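Local coordinates for protein phosphoribosylaminoimidazole-succinocarboxamide synthase (Saccharomyces cerevisiae, PDB 2CNQ) that catalyses the ATP-dependent joining of L-aspartate to the imidazole carboxylate CAIR, forming SAICAR in de novo purine biosynthesis, at residues 36-48 with 260-274. Sequence-based numbering, arbitrary orientation.
With ADP (adenosine-5'-diphosphate), chain F; AMZ (aminoimidazole 4-carboxamide ribonucleotide), chain C.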
loop_
_atom_site.group_PDB
_atom_site.type_symbol
_atom_site.label_atom_id
_atom_site.label_comp_id
_atom_site.label_asym_id
_atom_site.label_seq_id
_atom_site.Cartn_x
_atom_site.Cartn_y
_atom_site.Cartn_z
ATOM N N THR A 36 4.562 7.413 8.944
ATOM C CA THR A 36 4.689 7.238 10.352
ATOM C C THR A 36 4.574 5.764 10.654
ATOM O O THR A 36 4.498 4.947 9.763
ATOM C CB THR A 36 3.665 8.041 11.119
ATOM O OG1 THR A 36 2.402 7.403 11.022
ATOM C CG2 THR A 36 3.634 9.471 10.679
ATOM N N ASP A 37 4.568 5.468 11.931
ATOM C CA ASP A 37 4.425 4.136 12.431
ATOM C C ASP A 37 3.030 3.814 12.834
ATOM O O ASP A 37 2.790 2.785 13.428
ATOM C CB ASP A 37 5.396 3.925 13.553
ATOM C CG ASP A 37 6.797 3.939 13.079
ATOM O OD1 ASP A 37 7.686 4.246 13.892
ATOM O OD2 ASP A 37 7.047 3.634 11.911
ATOM N N ARG A 38 2.093 4.679 12.507
ATOM C CA ARG A 38 0.734 4.393 12.770
ATOM C C ARG A 38 0.296 3.187 11.970
ATOM O O ARG A 38 0.802 2.889 10.910
ATOM C CB ARG A 38 -0.139 5.573 12.392
ATOM C CG ARG A 38 0.160 6.815 13.209
ATOM C CD ARG A 38 -0.828 7.902 12.978
ATOM N NE ARG A 38 -0.904 8.347 11.610
ATOM C CZ ARG A 38 -0.317 9.427 11.125
ATOM N NH1 ARG A 38 -0.541 9.797 9.891
ATOM N NH2 ARG A 38 0.497 10.142 11.863
ATOM N N ILE A 39 -0.691 2.507 12.474
ATOM C CA ILE A 39 -1.285 1.417 11.739
ATOM C C ILE A 39 -2.755 1.504 11.934
ATOM O O ILE A 39 -3.231 1.892 12.979
ATOM C CB ILE A 39 -0.713 0.082 12.169
ATOM C CG1 ILE A 39 -1.215 -1.052 11.289
ATOM C CG2 ILE A 39 -0.973 -0.197 13.623
ATOM C CD1 ILE A 39 -0.437 -2.321 11.464
ATOM N N SER A 40 -3.478 1.156 10.910
ATOM C CA SER A 40 -4.908 1.244 10.918
ATOM C C SER A 40 -5.468 -0.028 10.404
ATOM O O SER A 40 -4.830 -0.781 9.714
ATOM C CB SER A 40 -5.320 2.379 10.027
ATOM O OG SER A 40 -4.908 2.162 8.700
ATOM N N ALA A 41 -6.707 -0.274 10.744
ATOM C CA ALA A 41 -7.410 -1.403 10.182
ATOM C C ALA A 41 -8.839 -1.008 10.175
ATOM O O ALA A 41 -9.311 -0.349 11.086
ATOM C CB ALA A 41 -7.203 -2.616 10.999
ATOM N N TYR A 42 -9.538 -1.404 9.141
ATOM C CA TYR A 42 -10.920 -1.041 8.999
ATOM C C TYR A 42 -11.094 0.451 9.149
ATOM O O TYR A 42 -12.081 0.914 9.697
ATOM C CB TYR A 42 -11.797 -1.825 9.944
ATOM C CG TYR A 42 -11.579 -3.295 9.824
ATOM C CD1 TYR A 42 -11.990 -3.984 8.734
ATOM C CD2 TYR A 42 -10.954 -3.984 10.825
ATOM C CE1 TYR A 42 -11.806 -5.337 8.651
ATOM C CE2 TYR A 42 -10.761 -5.309 10.774
ATOM C CZ TYR A 42 -11.177 -5.992 9.688
ATOM O OH TYR A 42 -10.995 -7.345 9.661
ATOM N N ASP A 43 -10.147 1.203 8.616
ATOM C CA ASP A 43 -10.217 2.651 8.575
ATOM C C ASP A 43 -10.133 3.305 9.915
ATOM O O ASP A 43 -10.458 4.460 10.027
ATOM C CB ASP A 43 -11.397 3.154 7.787
ATOM C CG ASP A 43 -11.245 2.883 6.348
ATOM O OD1 ASP A 43 -12.198 2.394 5.757
ATOM O OD2 ASP A 43 -10.168 3.145 5.791
ATOM N N VAL A 44 -9.623 2.604 10.915
ATOM C CA VAL A 44 -9.394 3.213 12.190
ATOM C C VAL A 44 -7.969 2.986 12.584
ATOM O O VAL A 44 -7.440 1.900 12.464
ATOM C CB VAL A 44 -10.297 2.486 13.178
ATOM C CG1 VAL A 44 -10.091 3.027 14.524
ATOM C CG2 VAL A 44 -11.757 2.595 12.728
ATOM N N ILE A 45 -7.340 4.020 13.083
ATOM C CA ILE A 45 -5.975 3.971 13.484
ATOM C C ILE A 45 -5.906 3.357 14.844
ATOM O O ILE A 45 -6.665 3.676 15.725
ATOM C CB ILE A 45 -5.396 5.371 13.495
ATOM C CG1 ILE A 45 -5.485 5.986 12.107
ATOM C CG2 ILE A 45 -3.972 5.354 13.937
ATOM C CD1 ILE A 45 -5.195 7.440 12.084
ATOM N N MET A 46 -4.961 2.471 15.045
ATOM C CA MET A 46 -4.743 1.913 16.349
ATOM C C MET A 46 -4.192 2.972 17.252
ATOM O O MET A 46 -3.589 3.933 16.832
ATOM C CB MET A 46 -3.745 0.783 16.286
ATOM C CG MET A 46 -4.170 -0.388 15.426
ATOM S SD MET A 46 -5.648 -1.209 15.939
ATOM C CE MET A 46 -6.816 -0.527 14.808
ATOM N N GLU A 47 -4.341 2.764 18.539
ATOM C CA GLU A 47 -3.798 3.705 19.493
ATOM C C GLU A 47 -2.310 3.737 19.440
ATOM O O GLU A 47 -1.716 4.784 19.529
ATOM C CB GLU A 47 -4.200 3.324 20.895
ATOM C CG GLU A 47 -3.726 4.228 21.931
ATOM C CD GLU A 47 -4.244 5.614 21.696
ATOM O OE1 GLU A 47 -5.353 5.768 21.152
ATOM O OE2 GLU A 47 -3.540 6.562 22.079
ATOM N N ASN A 48 -1.709 2.575 19.346
ATOM C CA ASN A 48 -0.304 2.453 19.368
ATOM C C ASN A 48 0.236 2.126 18.007
ATOM O O ASN A 48 -0.461 1.784 17.083
ATOM C CB ASN A 48 0.142 1.467 20.428
ATOM C CG ASN A 48 -0.500 0.120 20.343
ATOM O OD1 ASN A 48 -1.581 -0.064 19.816
ATOM N ND2 ASN A 48 0.169 -0.849 20.944
ATOM N N LYS A 260 -1.107 -6.756 6.841
ATOM C CA LYS A 260 -2.021 -6.190 7.782
ATOM C C LYS A 260 -3.153 -7.105 8.103
ATOM O O LYS A 260 -3.844 -6.861 9.071
ATOM C CB LYS A 260 -2.593 -4.900 7.240
ATOM C CG LYS A 260 -3.246 -4.076 8.339
ATOM C CD LYS A 260 -4.154 -3.009 7.816
ATOM C CE LYS A 260 -3.435 -1.981 7.021
ATOM N NZ LYS A 260 -4.215 -0.708 6.992
ATOM N N GLN A 261 -3.420 -8.094 7.277
ATOM C CA GLN A 261 -4.535 -8.953 7.541
ATOM C C GLN A 261 -4.425 -9.592 8.902
ATOM O O GLN A 261 -5.429 -9.847 9.528
ATOM C CB GLN A 261 -4.701 -10.018 6.474
ATOM C CG GLN A 261 -6.056 -10.626 6.491
ATOM C CD GLN A 261 -7.099 -9.616 6.111
ATOM O OE1 GLN A 261 -6.896 -8.830 5.203
ATOM N NE2 GLN A 261 -8.218 -9.626 6.810
ATOM N N PHE A 262 -3.231 -9.830 9.387
ATOM C CA PHE A 262 -3.078 -10.380 10.694
ATOM C C PHE A 262 -3.765 -9.488 11.703
ATOM O O PHE A 262 -4.455 -9.949 12.589
ATOM C CB PHE A 262 -1.617 -10.466 11.000
ATOM C CG PHE A 262 -1.354 -10.809 12.399
ATOM C CD1 PHE A 262 -0.847 -9.861 13.245
ATOM C CD2 PHE A 262 -1.662 -12.055 12.890
ATOM C CE1 PHE A 262 -0.634 -10.146 14.558
ATOM C CE2 PHE A 262 -1.443 -12.348 14.198
ATOM C CZ PHE A 262 -0.933 -11.386 15.040
ATOM N N LEU A 263 -3.529 -8.190 11.607
ATOM C CA LEU A 263 -4.111 -7.259 12.542
ATOM C C LEU A 263 -5.573 -7.159 12.316
ATOM O O LEU A 263 -6.334 -7.168 13.254
ATOM C CB LEU A 263 -3.460 -5.906 12.407
ATOM C CG LEU A 263 -4.113 -4.838 13.250
ATOM C CD1 LEU A 263 -4.026 -5.142 14.733
ATOM C CD2 LEU A 263 -3.528 -3.496 12.929
ATOM N N ARG A 264 -5.999 -7.045 11.079
ATOM C CA ARG A 264 -7.415 -6.992 10.802
ATOM C C ARG A 264 -8.113 -8.153 11.437
ATOM O O ARG A 264 -9.143 -8.006 12.083
ATOM C CB ARG A 264 -7.640 -7.031 9.322
ATOM C CG ARG A 264 -7.159 -5.844 8.569
ATOM C CD ARG A 264 -7.425 -6.037 7.141
ATOM N NE ARG A 264 -6.930 -4.936 6.334
ATOM C CZ ARG A 264 -6.108 -5.065 5.317
ATOM N NH1 ARG A 264 -5.671 -6.240 4.926
ATOM N NH2 ARG A 264 -5.706 -3.979 4.708
ATOM N N ASP A 265 -7.574 -9.329 11.219
ATOM C CA ASP A 265 -8.216 -10.505 11.714
ATOM C C ASP A 265 -8.209 -10.561 13.211
ATOM O O ASP A 265 -9.173 -11.005 13.809
ATOM C CB ASP A 265 -7.583 -11.730 11.111
ATOM C CG ASP A 265 -7.895 -11.917 9.641
ATOM O OD1 ASP A 265 -7.285 -12.821 9.064
ATOM O OD2 ASP A 265 -8.717 -11.201 9.086
ATOM N N TRP A 266 -7.127 -10.131 13.827
ATOM C CA TRP A 266 -7.061 -10.116 15.257
ATOM C C TRP A 266 -8.123 -9.184 15.798
ATOM O O TRP A 266 -8.829 -9.501 16.730
ATOM C CB TRP A 266 -5.688 -9.656 15.730
ATOM C CG TRP A 266 -5.602 -9.641 17.182
ATOM C CD1 TRP A 266 -5.355 -10.689 17.984
ATOM C CD2 TRP A 266 -5.845 -8.523 18.028
ATOM N NE1 TRP A 266 -5.415 -10.304 19.293
ATOM C CE2 TRP A 266 -5.697 -8.972 19.346
ATOM C CE3 TRP A 266 -6.100 -7.186 17.812
ATOM C CZ2 TRP A 266 -5.859 -8.146 20.432
ATOM C CZ3 TRP A 266 -6.268 -6.371 18.910
ATOM C CH2 TRP A 266 -6.131 -6.852 20.190
ATOM N N LEU A 267 -8.252 -8.017 15.211
ATOM C CA LEU A 267 -9.239 -7.087 15.679
ATOM C C LEU A 267 -10.583 -7.698 15.540
ATOM O O LEU A 267 -11.380 -7.637 16.456
ATOM C CB LEU A 267 -9.166 -5.825 14.885
ATOM C CG LEU A 267 -7.903 -5.004 15.122
ATOM C CD1 LEU A 267 -7.748 -4.003 14.035
ATOM C CD2 LEU A 267 -7.990 -4.284 16.475
ATOM N N THR A 268 -10.895 -8.285 14.412
ATOM C CA THR A 268 -12.197 -8.883 14.208
ATOM C C THR A 268 -12.448 -9.978 15.190
ATOM O O THR A 268 -13.514 -10.073 15.764
ATOM C CB THR A 268 -12.315 -9.349 12.782
ATOM O OG1 THR A 268 -12.228 -8.180 11.978
ATOM C CG2 THR A 268 -13.587 -10.056 12.535
ATOM N N ALA A 269 -11.463 -10.818 15.399
ATOM C CA ALA A 269 -11.606 -11.932 16.295
ATOM C C ALA A 269 -11.882 -11.465 17.703
ATOM O O ALA A 269 -12.520 -12.163 18.453
ATOM C CB ALA A 269 -10.377 -12.769 16.270
ATOM N N ASN A 270 -11.390 -10.291 18.050
ATOM C CA ASN A 270 -11.529 -9.733 19.362
ATOM C C ASN A 270 -12.611 -8.701 19.455
ATOM O O ASN A 270 -12.720 -8.008 20.445
ATOM C CB ASN A 270 -10.197 -9.178 19.792
ATOM C CG ASN A 270 -9.273 -10.260 20.162
ATOM O OD1 ASN A 270 -9.313 -10.733 21.279
ATOM N ND2 ASN A 270 -8.502 -10.744 19.220
ATOM N N LYS A 271 -13.419 -8.602 18.419
ATOM C CA LYS A 271 -14.492 -7.646 18.395
ATOM C C LYS A 271 -13.991 -6.264 18.703
ATOM O O LYS A 271 -14.589 -5.495 19.449
ATOM C CB LYS A 271 -15.627 -8.041 19.319
ATOM C CG LYS A 271 -16.223 -9.346 18.923
ATOM C CD LYS A 271 -17.425 -9.706 19.746
ATOM C CE LYS A 271 -17.977 -11.049 19.301
ATOM N NZ LYS A 271 -19.399 -11.233 19.651
ATOM N N LEU A 272 -12.886 -5.940 18.071
ATOM C CA LEU A 272 -12.322 -4.621 18.179
ATOM C C LEU A 272 -12.220 -3.965 16.846
ATOM O O LEU A 272 -11.790 -2.844 16.767
ATOM C CB LEU A 272 -10.940 -4.681 18.802
ATOM C CG LEU A 272 -10.956 -5.056 20.256
ATOM C CD1 LEU A 272 -9.534 -5.307 20.719
ATOM C CD2 LEU A 272 -11.615 -3.952 21.062
ATOM N N ASN A 273 -12.660 -4.612 15.779
ATOM C CA ASN A 273 -12.676 -3.949 14.504
ATOM C C ASN A 273 -13.555 -2.746 14.608
ATOM O O ASN A 273 -14.634 -2.779 15.182
ATOM C CB ASN A 273 -13.178 -4.904 13.437
ATOM C CG ASN A 273 -14.401 -5.678 13.866
ATOM O OD1 ASN A 273 -14.391 -6.359 14.891
ATOM N ND2 ASN A 273 -15.467 -5.584 13.082
ATOM N N GLY A 274 -13.084 -1.666 14.038
ATOM C CA GLY A 274 -13.801 -0.437 14.022
ATOM C C GLY A 274 -13.665 0.408 15.240
ATOM O O GLY A 274 -14.079 1.543 15.221
HETATM P PB ADP F . -7.170 1.117 6.650
HETATM O O1B ADP F . -7.266 2.326 7.520
HETATM O O2B ADP F . -7.687 1.318 5.252
HETATM O O3B ADP F . -5.791 0.505 6.747
HETATM P PA ADP F . -8.006 -1.285 6.246
HETATM O O1A ADP F . -8.392 -2.579 6.849
HETATM O O2A ADP F . -6.659 -1.470 5.649
HETATM O O3A ADP F . -8.162 -0.028 7.184
HETATM O "O5'" ADP F . -8.943 -0.877 5.060
HETATM C "C5'" ADP F . -8.801 -1.548 3.827
HETATM C "C4'" ADP F . -9.890 -1.218 2.826
HETATM O "O4'" ADP F . -11.111 -1.734 3.344
HETATM C "C3'" ADP F . -10.023 0.274 2.666
HETATM O "O3'" ADP F . -10.434 0.574 1.345
HETATM C "C2'" ADP F . -11.104 0.586 3.651
HETATM O "O2'" ADP F . -11.821 1.732 3.271
HETATM C "C1'" ADP F . -11.982 -0.640 3.564
HETATM N N9 ADP F . -12.713 -0.903 4.798
HETATM C C8 ADP F . -12.223 -0.733 6.014
HETATM N N7 ADP F . -13.134 -1.046 6.944
HETATM C C5 ADP F . -14.219 -1.443 6.300
HETATM C C6 ADP F . -15.506 -1.915 6.764
HETATM N N6 ADP F . -15.735 -1.990 8.097
HETATM N N1 ADP F . -16.398 -2.232 5.807
HETATM C C2 ADP F . -16.119 -2.127 4.473
HETATM N N3 ADP F . -14.929 -1.702 3.988
HETATM C C4 ADP F . -13.959 -1.353 4.866
HETATM O O5 AMZ C . -5.460 1.397 1.829
HETATM C C6 AMZ C . -6.483 1.108 1.244
HETATM N N2 AMZ C . -7.498 1.948 1.081
HETATM C C3A AMZ C . -6.649 -0.205 0.651
HETATM C C7A AMZ C . -5.758 -1.232 0.728
HETATM N N3 AMZ C . -4.521 -1.321 1.252
HETATM N N1 AMZ C . -7.736 -0.603 -0.033
HETATM C C5 AMZ C . -7.519 -1.850 -0.389
HETATM N N AMZ C . -6.319 -2.254 0.085
HETATM C C1 AMZ C . -5.709 -3.537 -0.163
HETATM C C2 AMZ C . -5.906 -4.536 0.938
HETATM C C3 AMZ C . -5.819 -5.842 0.202
HETATM O O2 AMZ C . -4.447 -6.107 0.015
HETATM O O1 AMZ C . -4.918 -4.358 1.931
HETATM O O AMZ C . -6.380 -4.080 -1.265
HETATM C C AMZ C . -6.473 -5.489 -1.125
HETATM C C4 AMZ C . -7.896 -5.924 -1.241
HETATM O O3 AMZ C . -8.571 -5.585 -0.040
HETATM P P AMZ C . -10.066 -6.106 0.160
HETATM O OP1 AMZ C . -10.936 -5.336 -0.777
HETATM O O4 AMZ C . -10.359 -5.786 1.607
HETATM O OP2 AMZ C . -10.126 -7.569 -0.135
HETATM O O HOH W 1 -1.960 0.928 8.348
HETATM O O HOH W 2 -3.061 1.800 6.848
HETATM O O HOH W 3 -10.444 -1.570 13.256
#
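Ala41 and Arg264 bring the hairpin of strands 40-41 and 44-45 against helix 261-269, their CA atoms 5.6 Å apart, and a type I' turn from Ala41 to Val44 brings Tyr42 alongside the helix, Arg264 O at its ring edge. Ala41 CB presses on Leu267 CD1 at 3.4 Å, tighter than usual van der Waals contact, while Met46 meets Leu267 tip to tip through CE. Ile39 CD1 likewise reaches Leu263 CD2 end-on, at 3.6 Å. The Tyr42 ring leans obliquely on Asn273 CB, and its OH shares a hydrogen bond with Thr268 OG1 (2.8 Å). A water bridges Ala41 O and Gly274 N. In the conformer given, Lys260, bent at chi3 (-64°), gives NZ to Ser40 O (2.8 Å) from above the carbonyl plane; its closeness to the ADP phosphates is doubtful in detail. The Arg264 chain instead runs extended from CG to NE: NE bonds ADP O1A, which Tyr42 N also grips, and NH2 bonds ADP O2A at 2.8 Å, almost straight (178°), as well as AMZ O1. Gln261 OE1 receives Arg264 NH1, evidence that the group's rotation is fixed. A leucine in place of Arg264 would probably cost ADP O1A and O2A one bond each, and AMZ O1 its partner on the helix. Asp43 N adds a bond to the bridging ADP O3A, so hairpin turn and helix together form a diphosphate-binding site beside the AMZ pocket of this SAICAR synthetase.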